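Local structure of succinyl-CoA:3-ketoacid coenzyme A transferase subunit B (Helicobacter pylori, 3RRL) at residues 44-49 with 70-75; 107-112 with 157-162; 133-138 with 163-168. The protein catalyses the transfer of coenzyme A from succinyl-CoA to a 3-oxo acid, giving succinate and a 3-oxoacyl-CoA. One frame throughout, in Å; residues are numbered along the deposited sequence.

Contact 1: 44-49 with 70-75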
loop_
_atom_site.group_PDB
_atom_site.type_symbol
_atom_site.label_atom_id
_atom_site.label_comp_id
_atom_site.label_asym_id
_atom_site.label_seq_id
_atom_site.Cartn_x
_atom_site.Cartn_y
_atom_site.Cartn_z
ATOM N N ASN B 44 12.610 6.257 6.786
ATOM C CA ASN B 44 12.851 6.519 5.379
ATOM C C ASN B 44 12.874 5.225 4.569
ATOM O O ASN B 44 13.238 5.219 3.389
ATOM C CB ASN B 44 14.086 7.394 5.143
ATOM C CG ASN B 44 15.332 6.847 5.797
ATOM O OD1 ASN B 44 15.294 6.325 6.908
ATOM N ND2 ASN B 44 16.459 6.983 5.112
ATOM N N GLY B 45 12.452 4.133 5.203
ATOM C CA GLY B 45 12.327 2.872 4.494
ATOM C C GLY B 45 13.324 1.767 4.760
ATOM O O GLY B 45 13.611 0.957 3.884
ATOM N N LEU B 46 13.903 1.756 5.948
ATOM C CA LEU B 46 14.750 0.642 6.328
ATOM C C LEU B 46 14.360 0.020 7.662
ATOM O O LEU B 46 13.985 0.717 8.609
ATOM C CB LEU B 46 16.205 1.085 6.370
ATOM C CG LEU B 46 17.119 0.248 7.260
ATOM C CD1 LEU B 46 17.406 -1.111 6.614
ATOM C CD2 LEU B 46 18.407 1.036 7.506
ATOM N N LEU B 47 14.452 -1.305 7.728
ATOM C CA LEU B 47 14.365 -2.017 8.994
ATOM C C LEU B 47 15.694 -2.749 9.188
ATOM O O LEU B 47 16.139 -3.459 8.288
ATOM C CB LEU B 47 13.201 -3.007 8.954
ATOM C CG LEU B 47 12.741 -3.603 10.279
ATOM C CD1 LEU B 47 12.373 -2.501 11.261
ATOM C CD2 LEU B 47 11.554 -4.536 10.057
ATOM N N GLY B 48 16.287 -2.662 10.376
ATOM C CA GLY B 48 17.667 -3.097 10.572
ATOM C C GLY B 48 18.808 -2.111 10.358
ATOM O O GLY B 48 19.769 -2.394 9.645
ATOM N N ILE B 49 18.694 -0.935 10.971
ATOM C CA ILE B 49 19.799 0.023 11.028
ATOM C C ILE B 49 21.054 -0.576 11.686
ATOM O O ILE B 49 20.967 -1.389 12.610
ATOM C CB ILE B 49 19.419 1.275 11.841
ATOM C CG1 ILE B 49 18.250 2.018 11.207
ATOM C CG2 ILE B 49 20.615 2.226 11.994
ATOM C CD1 ILE B 49 17.836 3.236 12.022
ATOM N N ILE B 70 24.960 5.366 6.768
ATOM C CA ILE B 70 24.950 4.231 7.695
ATOM C C ILE B 70 25.191 2.911 6.980
ATOM O O ILE B 70 25.449 2.883 5.780
ATOM C CB ILE B 70 23.602 4.118 8.433
ATOM C CG1 ILE B 70 22.458 4.010 7.424
ATOM C CG2 ILE B 70 23.391 5.317 9.341
ATOM C CD1 ILE B 70 21.104 3.681 8.061
ATOM N N THR B 71 25.100 1.817 7.729
ATOM C CA THR B 71 25.060 0.485 7.135
ATOM C C THR B 71 23.809 -0.236 7.618
ATOM O O THR B 71 23.001 0.337 8.352
ATOM C CB THR B 71 26.290 -0.353 7.503
ATOM O OG1 THR B 71 26.286 -0.607 8.915
ATOM C CG2 THR B 71 27.582 0.376 7.105
ATOM N N VAL B 72 23.648 -1.486 7.198
ATOM C CA VAL B 72 22.523 -2.298 7.632
ATOM C C VAL B 72 23.039 -3.557 8.308
ATOM O O VAL B 72 24.143 -4.014 8.014
ATOM C CB VAL B 72 21.615 -2.698 6.442
ATOM C CG1 VAL B 72 21.040 -1.467 5.779
ATOM C CG2 VAL B 72 22.389 -3.516 5.426
ATOM N N VAL B 73 22.246 -4.111 9.221
ATOM C CA VAL B 73 22.550 -5.410 9.819
ATOM C C VAL B 73 22.075 -6.552 8.918
ATOM O O VAL B 73 21.325 -6.335 7.971
ATOM C CB VAL B 73 21.923 -5.567 11.234
ATOM C CG1 VAL B 73 22.587 -4.613 12.222
ATOM C CG2 VAL B 73 20.414 -5.339 11.195
ATOM N N PRO B 74 22.540 -7.777 9.193
ATOM C CA PRO B 74 22.007 -8.939 8.478
ATOM C C PRO B 74 20.513 -9.079 8.743
ATOM O O PRO B 74 20.080 -8.920 9.888
ATOM C CB PRO B 74 22.761 -10.107 9.113
ATOM C CG PRO B 74 24.029 -9.503 9.621
ATOM C CD PRO B 74 23.647 -8.140 10.095
ATOM N N GLY B 75 19.733 -9.363 7.703
ATOM C CA GLY B 75 18.294 -9.506 7.864
ATOM C C GLY B 75 17.574 -8.170 7.810
ATOM O O GLY B 75 16.391 -8.071 8.136
#
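A hairpin near one end of the main sheet, strands 39-42 and 46-49, is joined here to the short strand 72-73 through Gly48 and Val73. A single backbone bond carries the join: Val73 N donates to Gly48 O at 3.0 Å and nearly straight (166°). Gly48 sits at a corner of the chain, and its positive phi suits glycine. Val73 lays one methyl over the bend. With CG1 anti to the carbonyl carbon (chi1 -67°), Val73 sets CG2 between its backbone N and carbonyl carbon, 3.6 Å from Gly48 CA, while Val73 CG1 lies 3.6 Å from Ile49 O. Ile49 and Val72 form an antiparallel, non-hydrogen-bonded pair, CA to CA 4.9 Å, whose side chains diverge. The apolar contact is therefore made largely by Leu46. One of its branches, CD2, meets Ile70 CD1 tip to tip at 3.8 Å; the Leu46 side chain also crosses that of Val72 at a slant, Leu46 CD1 lying 3.7 Å from Val72 CG1. Phe78 of strand 76-78 packs on both Leu46 and Val72. At the margin, Thr71 OG1 bonds to Ala51 O. Gly45 and Leu46 both face Ser42 in a G1 beta bulge, a feature typical of tight beta hairpins; this one carries Glu43, the predicted active-site residue, at its turn between strands 39-42 and 46-49.

Contact 2: 107-112 with 157-162; sequences GDLANW and PLTGKG
Thr159 and Asn111 meet at a slant, and the threonine hydroxyl is used twice. Its OG1 accepts from Asn111 N at 2.8 Å and donates to Asn111 OD1 at 2.6 Å, the donor lying somewhat off the amide carbonyl plane. With OG1 beside its own backbone N (chi1 -57°), Thr159 turns the hydroxyl to Asn111 and keeps CG2 near Leu109, whose side chain runs alongside in the same direction, Leu109 CD2 lying 4.0 Å from Thr159 CB. Asn111 is fixed from its other end as well, since its ND2 bonds to Gly99 O.

Trp112 slides past Thr159 in the opposite sense, with OG1 at the ring edge. Its NE1 donates to Leu158 O at 3.0 Å, approaching from above that carbonyl's plane, 66° out of it. Pro157 crosses the indole at about a right angle, Pro157 CB standing 4.0 Å from Trp112 CZ2. Helix 125-131 packs on these groups, Met126 touching both Trp112 and Thr159.

Between the two ends the backbones pair antiparallel through a classic beta bulge, in which Thr159 and Gly160 both face Leu109; Leu109 N gives a nearly straight bond (169°) to Gly160 O at 2.9 Å. The loop 157-162 thus lies along strand 109-114, whose Ala110 makes backbone hydrogen bonds with Met101 and Glu102.

Beyond the bulge, Asp108 OD1 takes Gly162 N at 2.8 Å on the anti side of the carboxylate. Lys161 runs beside Asp108, pointing the same way, but Lys161 NZ stays 4.1 Å from Asp108 OD2, just beyond a salt bridge, though the opposite charges may still attract each other. Leu158 crosses Asp108 obliquely, with its CD1 against the carboxylate.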
loop_
_atom_site.group_PDB
_atom_site.type_symbol
_atom_site.label_atom_id
_atom_site.label_comp_id
_atom_site.label_asym_id
_atom_site.label_seq_id
_atom_site.Cartn_x
_atom_site.Cartn_y
_atom_site.Cartn_z
ATOM N N GLY B 107 -0.110 14.128 29.317
ATOM C CA GLY B 107 0.593 13.305 28.357
ATOM C C GLY B 107 0.753 13.921 26.983
ATOM O O GLY B 107 1.144 13.249 26.056
ATOM N N ASP B 108 0.417 15.197 26.856
ATOM C CA ASP B 108 0.594 15.943 25.628
ATOM C C ASP B 108 2.064 16.185 25.333
ATOM O O ASP B 108 2.860 16.328 26.239
ATOM C CB ASP B 108 -0.111 17.282 25.719
ATOM C CG ASP B 108 -1.579 17.147 25.971
ATOM O OD1 ASP B 108 -2.091 16.023 25.907
ATOM O OD2 ASP B 108 -2.227 18.168 26.244
ATOM N N LEU B 109 2.423 16.197 24.057
ATOM C CA LEU B 109 3.800 16.443 23.644
ATOM C C LEU B 109 3.949 17.546 22.608
ATOM O O LEU B 109 3.224 17.591 21.638
ATOM C CB LEU B 109 4.455 15.160 23.135
ATOM C CG LEU B 109 5.758 15.334 22.358
ATOM C CD1 LEU B 109 6.933 15.658 23.256
ATOM C CD2 LEU B 109 6.060 14.148 21.510
ATOM N N ALA B 110 4.895 18.444 22.827
ATOM C CA ALA B 110 5.211 19.441 21.825
ATOM C C ALA B 110 6.669 19.304 21.438
ATOM O O ALA B 110 7.543 19.571 22.238
ATOM C CB ALA B 110 4.937 20.819 22.347
ATOM N N ASN B 111 6.934 18.869 20.212
ATOM C CA ASN B 111 8.308 18.776 19.738
ATOM C C ASN B 111 8.611 19.219 18.308
ATOM O O ASN B 111 9.708 19.014 17.834
ATOM C CB ASN B 111 8.909 17.401 20.029
ATOM C CG ASN B 111 8.525 16.362 19.013
ATOM O OD1 ASN B 111 7.595 16.533 18.253
ATOM N ND2 ASN B 111 9.248 15.272 19.004
ATOM N N TRP B 112 7.655 19.804 17.611
ATOM C CA TRP B 112 7.925 20.183 16.233
ATOM C C TRP B 112 7.996 21.666 15.896
ATOM O O TRP B 112 8.565 22.036 14.885
ATOM C CB TRP B 112 6.921 19.516 15.305
ATOM C CG TRP B 112 5.545 20.031 15.430
ATOM C CD1 TRP B 112 4.662 19.739 16.398
ATOM C CD2 TRP B 112 4.882 20.916 14.537
ATOM N NE1 TRP B 112 3.490 20.386 16.182
ATOM C CE2 TRP B 112 3.596 21.114 15.034
ATOM C CE3 TRP B 112 5.253 21.561 13.361
ATOM C CZ2 TRP B 112 2.680 21.926 14.406
ATOM C CZ3 TRP B 112 4.345 22.370 12.746
ATOM C CH2 TRP B 112 3.076 22.549 13.264
ATOM N N PRO B 157 2.815 24.435 20.117
ATOM C CA PRO B 157 1.937 23.599 19.289
ATOM C C PRO B 157 2.182 22.121 19.570
ATOM O O PRO B 157 3.340 21.692 19.640
ATOM C CB PRO B 157 2.367 23.947 17.862
ATOM C CG PRO B 157 2.897 25.356 17.977
ATOM C CD PRO B 157 3.586 25.401 19.312
ATOM N N LEU B 158 1.100 21.362 19.726
ATOM C CA LEU B 158 1.197 19.949 20.070
ATOM C C LEU B 158 1.679 19.046 18.941
ATOM O O LEU B 158 1.266 19.186 17.784
ATOM C CB LEU B 158 -0.146 19.427 20.565
ATOM C CG LEU B 158 -0.625 19.937 21.916
ATOM C CD1 LEU B 158 -1.626 18.938 22.478
ATOM C CD2 LEU B 158 0.548 20.123 22.861
ATOM N N THR B 159 2.562 18.115 19.286
ATOM C CA THR B 159 2.863 16.998 18.398
ATOM C C THR B 159 1.777 15.931 18.526
ATOM O O THR B 159 1.421 15.267 17.552
ATOM C CB THR B 159 4.204 16.375 18.733
ATOM O OG1 THR B 159 5.220 17.378 18.648
ATOM C CG2 THR B 159 4.513 15.258 17.770
ATOM N N GLY B 160 1.260 15.768 19.740
ATOM C CA GLY B 160 0.175 14.836 19.984
ATOM C C GLY B 160 -0.446 15.050 21.352
ATOM O O GLY B 160 0.206 15.556 22.266
ATOM N N LYS B 161 -1.705 14.645 21.491
ATOM C CA LYS B 161 -2.445 14.811 22.737
ATOM C C LYS B 161 -2.560 13.472 23.468
ATOM O O LYS B 161 -3.017 12.484 22.892
ATOM C CB LYS B 161 -3.829 15.383 22.421
ATOM C CG LYS B 161 -4.594 15.933 23.605
ATOM C CD LYS B 161 -5.752 16.811 23.136
ATOM C CE LYS B 161 -6.791 17.014 24.242
ATOM N NZ LYS B 161 -6.193 17.405 25.558
ATOM N N GLY B 162 -2.118 13.434 24.722
ATOM C CA GLY B 162 -2.192 12.231 25.543
ATOM C C GLY B 162 -1.487 11.037 24.915
ATOM O O GLY B 162 -1.987 9.910 24.950
#

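Contact 3: 133-138 with 163-168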
loop_
_atom_site.group_PDB
_atom_site.type_symbol
_atom_site.label_atom_id
_atom_site.label_comp_id
_atom_site.label_asym_id
_atom_site.label_seq_id
_atom_site.Cartn_x
_atom_site.Cartn_y
_atom_site.Cartn_z
ATOM N N LYS B 133 3.802 1.029 20.127
ATOM C CA LYS B 133 3.141 0.382 21.270
ATOM C C LYS B 133 3.467 1.115 22.574
ATOM O O LYS B 133 2.622 1.236 23.467
ATOM C CB LYS B 133 3.528 -1.096 21.383
ATOM C CG LYS B 133 3.046 -1.955 20.217
ATOM C CD LYS B 133 3.537 -3.391 20.351
ATOM C CE LYS B 133 3.676 -4.059 18.991
ATOM N NZ LYS B 133 4.419 -5.358 19.078
ATOM N N LYS B 134 4.700 1.596 22.687
ATOM C CA LYS B 134 5.067 2.448 23.805
ATOM C C LYS B 134 5.806 3.687 23.314
ATOM O O LYS B 134 6.708 3.600 22.481
ATOM C CB LYS B 134 5.921 1.697 24.824
ATOM C CG LYS B 134 6.182 2.512 26.066
ATOM C CD LYS B 134 7.034 1.768 27.073
ATOM C CE LYS B 134 7.242 2.618 28.323
ATOM N NZ LYS B 134 8.259 2.034 29.239
ATOM N N VAL B 135 5.400 4.841 23.830
ATOM C CA VAL B 135 6.017 6.103 23.474
ATOM C C VAL B 135 6.755 6.659 24.677
ATOM O O VAL B 135 6.145 6.954 25.699
ATOM C CB VAL B 135 4.970 7.122 23.009
ATOM C CG1 VAL B 135 5.605 8.487 22.835
ATOM C CG2 VAL B 135 4.310 6.655 21.709
ATOM N N ILE B 136 8.073 6.779 24.554
ATOM C CA ILE B 136 8.903 7.370 25.594
ATOM C C ILE B 136 9.485 8.708 25.132
ATOM O O ILE B 136 10.097 8.788 24.071
ATOM C CB ILE B 136 10.078 6.450 25.960
ATOM C CG1 ILE B 136 9.574 5.063 26.354
ATOM C CG2 ILE B 136 10.915 7.060 27.082
ATOM C CD1 ILE B 136 10.696 4.065 26.596
ATOM N N VAL B 137 9.292 9.755 25.930
ATOM C CA VAL B 137 9.931 11.036 25.667
ATOM C C VAL B 137 11.106 11.215 26.625
ATOM O O VAL B 137 10.974 10.990 27.830
ATOM C CB VAL B 137 8.958 12.216 25.847
ATOM C CG1 VAL B 137 9.714 13.544 25.777
ATOM C CG2 VAL B 137 7.864 12.174 24.802
ATOM N N ILE B 138 12.255 11.602 26.084
ATOM C CA ILE B 138 13.422 11.887 26.906
ATOM C C ILE B 138 13.885 13.315 26.639
ATOM O O ILE B 138 14.060 13.725 25.488
ATOM C CB ILE B 138 14.567 10.879 26.679
ATOM C CG1 ILE B 138 15.223 11.087 25.306
ATOM C CG2 ILE B 138 14.057 9.457 26.861
ATOM C CD1 ILE B 138 16.470 10.231 25.088
ATOM N N VAL B 163 -0.359 11.294 24.264
ATOM C CA VAL B 163 0.400 10.221 23.626
ATOM C C VAL B 163 1.584 9.666 24.427
ATOM O O VAL B 163 2.117 8.609 24.096
ATOM C CB VAL B 163 0.908 10.677 22.250
ATOM C CG1 VAL B 163 -0.271 10.934 21.321
ATOM C CG2 VAL B 163 1.784 11.928 22.396
ATOM N N VAL B 164 1.993 10.353 25.484
ATOM C CA VAL B 164 3.250 9.993 26.138
ATOM C C VAL B 164 3.011 8.951 27.212
ATOM O O VAL B 164 2.224 9.179 28.116
ATOM C CB VAL B 164 3.946 11.227 26.763
ATOM C CG1 VAL B 164 5.221 10.816 27.494
ATOM C CG2 VAL B 164 4.255 12.259 25.684
ATOM N N HIS B 165 3.652 7.792 27.083
ATOM C CA HIS B 165 3.545 6.736 28.087
ATOM C C HIS B 165 4.501 6.949 29.252
ATOM O O HIS B 165 4.141 6.749 30.415
ATOM C CB HIS B 165 3.770 5.354 27.462
ATOM C CG HIS B 165 2.657 4.914 26.564
ATOM N ND1 HIS B 165 2.691 5.088 25.198
ATOM C CD2 HIS B 165 1.470 4.327 26.838
ATOM C CE1 HIS B 165 1.577 4.617 24.668
ATOM N NE2 HIS B 165 0.818 4.149 25.641
ATOM N N GLN B 166 5.725 7.357 28.933
ATOM C CA GLN B 166 6.761 7.493 29.945
ATOM C C GLN B 166 7.651 8.686 29.615
ATOM O O GLN B 166 7.979 8.932 28.451
ATOM C CB GLN B 166 7.578 6.206 30.017
ATOM C CG GLN B 166 8.824 6.270 30.894
ATOM C CD GLN B 166 9.672 5.009 30.761
ATOM O OE1 GLN B 166 9.842 4.476 29.666
ATOM N NE2 GLN B 166 10.183 4.517 31.875
ATOM N N LEU B 167 8.024 9.437 30.642
ATOM C CA LEU B 167 8.863 10.612 30.455
ATOM C C LEU B 167 10.106 10.497 31.330
ATOM O O LEU B 167 10.014 10.338 32.548
ATOM C CB LEU B 167 8.089 11.896 30.782
ATOM C CG LEU B 167 8.922 13.157 31.029
ATOM C CD1 LEU B 167 9.655 13.594 29.767
ATOM C CD2 LEU B 167 8.051 14.294 31.572
ATOM N N ILE B 168 11.266 10.557 30.691
ATOM C CA ILE B 168 12.535 10.464 31.389
ATOM C C ILE B 168 13.283 11.785 31.249
ATOM O O ILE B 168 13.592 12.209 30.136
ATOM C CB ILE B 168 13.395 9.337 30.780
ATOM C CG1 ILE B 168 12.649 7.999 30.836
ATOM C CG2 ILE B 168 14.739 9.243 31.477
ATOM C CD1 ILE B 168 13.426 6.840 30.220
#
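Val135 O is held by two successive amides, His165 N at 3.0 Å and Gln166 N at 3.3 Å, both lying in the carbonyl plane. The two donors are the last loop residue, His165, and the first residue of strand 166-168, Gln166. The His165 side chain reaches back to the same residue: with CG beside the backbone N (chi1 -70°), its ring crosses Val135 at about a right angle and ND1 accepts from Val135 N at 3.0 Å, the donor standing 30° out of the ring plane. Both backbone polar atoms of Val135 are thus engaged by the other segment.

From here the pairing becomes regular. Val137 N donates to Gln166 O, and Ile168 N to Val137 O at 2.9 Å, with the strands running parallel at 22° to each other.

Gln166 shares a face of the sheet with Ile136, Ile138 and Ile168. Its OE1 receives Lys134 NZ at 2.9 Å from well above the amide plane. Glu12 ties this pair together from outside, forming a salt bridge with Lys134 NZ and a hydrogen bond with Gln166 NE2. Ile136 lies alongside Gln166, its CG2 meeting Ile168 CD1 at 4.0 Å, and helix 2-10 covers this face.

On the other face Val137 bridges two neighbours: its side chain crosses that of Val164 at about a right angle, Val137 CG2 lying 3.7 Å from Val164 CG2, and its CG1 meets Leu167 CD1 at 4.0 Å. Flanked by strand 95-98 and by antiparallel strand 172-177, strands 134-138 and 166-168 close the parallel run of the mixed alpha/beta sheet of the coenzyme A transferase fold.

In the fold
Contacts 2 and 3 form one continuous region, their centres 11 Å apart and their segments alternating along the chain. Gly107 O and Val164 N, 3.1 Å apart, probably share a hydrogen bond, and Leu109 CD1 packs on Val137 CG2 at 3.9 Å, so the smaller sheet is joined directly to the main one. Contact 1 stands apart, its centre 24 Å from that of contact 3, although both reach the main sheet, and 29 Å from that of contact 2. Contacts 1 and 2 nevertheless both approach the predicted active-site Glu43, whose side chain is about 9 Å from that of Ile49 and about 10 Å from that of Asn111. Contact 3 lies away from it.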